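Local coordinates for protein TsrE (Streptomyces laurentii, PDB 7CWW) that probably acts as a cyclase in thiopeptide antibiotic biosynthesis, forming the central nitrogen heterocycle of thiostrepton by a formal [4+2] cycloaddition, at residues Lys7-Ser12 with Ser72-His77. Sequence-based numbering, arbitrary orientation.
Sequences KDLTVS and SRILAH
D8 OD2 is gripped by a salt bridge from R56 NH1, which would be expected to favour an ionised carboxylate, and a hydrogen bond with Y90 OH, with R58 NH2 as a long, weak ionic partner, while the alternation of strand 5-11 points L9 and V11 toward I74 of helix 65-78. The contact itself is wholly apolar and small, 104 Å² summed over both sides, and no hydrogen bond crosses it.

V11 and I74 meet tip to tip with paired methyl contacts. V11 CG2 lies 3.7 Å from I74 CD1, and V11 CG1 lies 4.0 Å from I74 CG2, so both branches of the valine find a carbon of the isoleucine. With CG1 of V11 anti to the backbone N (chi1 -166°), the other methyl falls anti to the carbonyl carbon, and the fork opens to the helix. I74 answers with an extended CG1-CD1 arm (chi2 167°), which carries its terminal methyl out to the strand. This methyl also comes within 4.5 Å of L9 CD2, a looser contact than the one with V11 CG2; L9 CD2 and V11 CG2 are themselves 4.5 Å apart. The backbones stay well separated, the CA atoms of V11 and I74 being 8.7 Å apart.

All three touching residues are buried, and the contact packs helix 65-78 against a three-stranded antiparallel sheet. Strand 5-11 is outermost within the chain and pairs with strand 52-61 through L9 with L57 and V11 with L55. L70 and K71, one turn earlier on the helix, continue the packing on L9, and the side chain of H77 touches L21 and V25 of helix 15-35.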
loop_
_atom_site.group_PDB
_atom_site.type_symbol
_atom_site.label_atom_id
_atom_site.label_comp_id
_atom_site.label_asym_id
_atom_site.label_seq_id
_atom_site.Cartn_x
_atom_site.Cartn_y
_atom_site.Cartn_z
ATOM N N LYS A 7 -8.197 -22.386 -6.284
ATOM C CA LYS A 7 -6.973 -22.618 -7.041
ATOM C C LYS A 7 -5.982 -21.496 -6.771
ATOM O O LYS A 7 -6.369 -20.375 -6.441
ATOM C CB LYS A 7 -7.241 -22.714 -8.560
ATOM C CG LYS A 7 -8.456 -23.538 -8.934
ATOM C CD LYS A 7 -8.237 -25.023 -8.684
ATOM C CE LYS A 7 -9.476 -25.811 -9.093
ATOM N NZ LYS A 7 -9.252 -27.279 -9.031
ATOM N N ASP A 8 -4.696 -21.801 -6.943
ATOM C CA ASP A 8 -3.603 -20.890 -6.602
ATOM C C ASP A 8 -2.406 -21.264 -7.464
ATOM O O ASP A 8 -1.887 -22.378 -7.355
ATOM C CB ASP A 8 -3.263 -20.976 -5.097
ATOM C CG ASP A 8 -2.129 -20.025 -4.673
ATOM O OD1 ASP A 8 -1.808 -19.074 -5.394
ATOM O OD2 ASP A 8 -1.555 -20.232 -3.586
ATOM N N LEU A 9 -1.977 -20.343 -8.325
ATOM C CA LEU A 9 -0.908 -20.604 -9.283
ATOM C C LEU A 9 0.133 -19.511 -9.125
ATOM O O LEU A 9 -0.226 -18.333 -9.077
ATOM C CB LEU A 9 -1.459 -20.621 -10.725
ATOM C CG LEU A 9 -0.468 -20.507 -11.879
ATOM C CD1 LEU A 9 0.534 -21.657 -11.779
ATOM C CD2 LEU A 9 -1.181 -20.557 -13.223
ATOM N N THR A 10 1.409 -19.884 -9.035
ATOM C CA THR A 10 2.476 -18.896 -8.926
ATOM C C THR A 10 3.425 -19.056 -10.106
ATOM O O THR A 10 3.759 -20.179 -10.508
ATOM C CB THR A 10 3.242 -18.986 -7.578
ATOM O OG1 THR A 10 3.830 -20.276 -7.410
ATOM C CG2 THR A 10 2.291 -18.699 -6.377
ATOM N N VAL A 11 3.819 -17.925 -10.685
ATOM C CA VAL A 11 4.642 -17.893 -11.885
ATOM C C VAL A 11 5.863 -17.045 -11.584
ATOM O O VAL A 11 5.754 -15.816 -11.467
ATOM C CB VAL A 11 3.886 -17.334 -13.092
ATOM C CG1 VAL A 11 4.678 -17.651 -14.380
ATOM C CG2 VAL A 11 2.454 -17.893 -13.114
ATOM N N SER A 12 7.022 -17.697 -11.465
ATOM C CA SER A 12 8.245 -17.066 -10.963
ATOM C C SER A 12 9.061 -16.556 -12.142
ATOM O O SER A 12 9.925 -17.249 -12.679
ATOM C CB SER A 12 9.033 -18.055 -10.110
ATOM O OG SER A 12 8.386 -18.225 -8.856
ATOM N N SER A 72 -0.190 -23.521 -19.663
ATOM C CA SER A 72 0.290 -23.853 -20.993
ATOM C C SER A 72 0.362 -22.603 -21.866
ATOM O O SER A 72 1.260 -22.482 -22.708
ATOM C CB SER A 72 -0.611 -24.929 -21.620
ATOM O OG SER A 72 -0.413 -25.022 -23.018
ATOM N N ARG A 73 -0.547 -21.649 -21.646
ATOM C CA ARG A 73 -0.521 -20.407 -22.416
ATOM C C ARG A 73 0.557 -19.446 -21.928
ATOM O O ARG A 73 1.055 -18.627 -22.713
ATOM C CB ARG A 73 -1.887 -19.731 -22.378
ATOM C CG ARG A 73 -2.921 -20.537 -23.141
ATOM C CD ARG A 73 -4.149 -19.749 -23.411
ATOM N NE ARG A 73 -5.142 -20.550 -24.117
ATOM C CZ ARG A 73 -6.404 -20.172 -24.279
ATOM N NH1 ARG A 73 -6.800 -19.005 -23.784
ATOM N NH2 ARG A 73 -7.263 -20.949 -24.931
ATOM N N ILE A 74 0.919 -19.518 -20.645
ATOM C CA ILE A 74 2.079 -18.774 -20.158
ATOM C C ILE A 74 3.338 -19.245 -20.872
ATOM O O ILE A 74 4.139 -18.435 -21.354
ATOM C CB ILE A 74 2.195 -18.912 -18.629
ATOM C CG1 ILE A 74 1.106 -18.084 -17.953
ATOM C CG2 ILE A 74 3.583 -18.507 -18.134
ATOM C CD1 ILE A 74 0.953 -18.401 -16.485
ATOM N N LEU A 75 3.506 -20.570 -20.994
ATOM C CA LEU A 75 4.665 -21.117 -21.698
ATOM C C LEU A 75 4.709 -20.671 -23.156
ATOM O O LEU A 75 5.786 -20.380 -23.686
ATOM C CB LEU A 75 4.668 -22.646 -21.620
ATOM C CG LEU A 75 4.777 -23.238 -20.214
ATOM C CD1 LEU A 75 4.909 -24.765 -20.305
ATOM C CD2 LEU A 75 5.948 -22.627 -19.446
ATOM N N ALA A 76 3.554 -20.637 -23.835
ATOM C CA ALA A 76 3.551 -20.206 -25.231
ATOM C C ALA A 76 3.971 -18.745 -25.359
ATOM O O ALA A 76 4.674 -18.373 -26.305
ATOM C CB ALA A 76 2.168 -20.420 -25.851
ATOM N N HIS A 77 3.556 -17.907 -24.412
ATOM C CA HIS A 77 3.835 -16.480 -24.508
ATOM C C HIS A 77 5.316 -16.190 -24.295
ATOM O O HIS A 77 5.938 -15.473 -25.087
ATOM C CB HIS A 77 2.989 -15.718 -23.491
ATOM C CG HIS A 77 2.992 -14.234 -23.687
ATOM N ND1 HIS A 77 3.791 -13.387 -22.949
ATOM C CD2 HIS A 77 2.286 -13.446 -24.532
ATOM C CE1 HIS A 77 3.577 -12.140 -23.329
ATOM N NE2 HIS A 77 2.669 -12.148 -24.289
#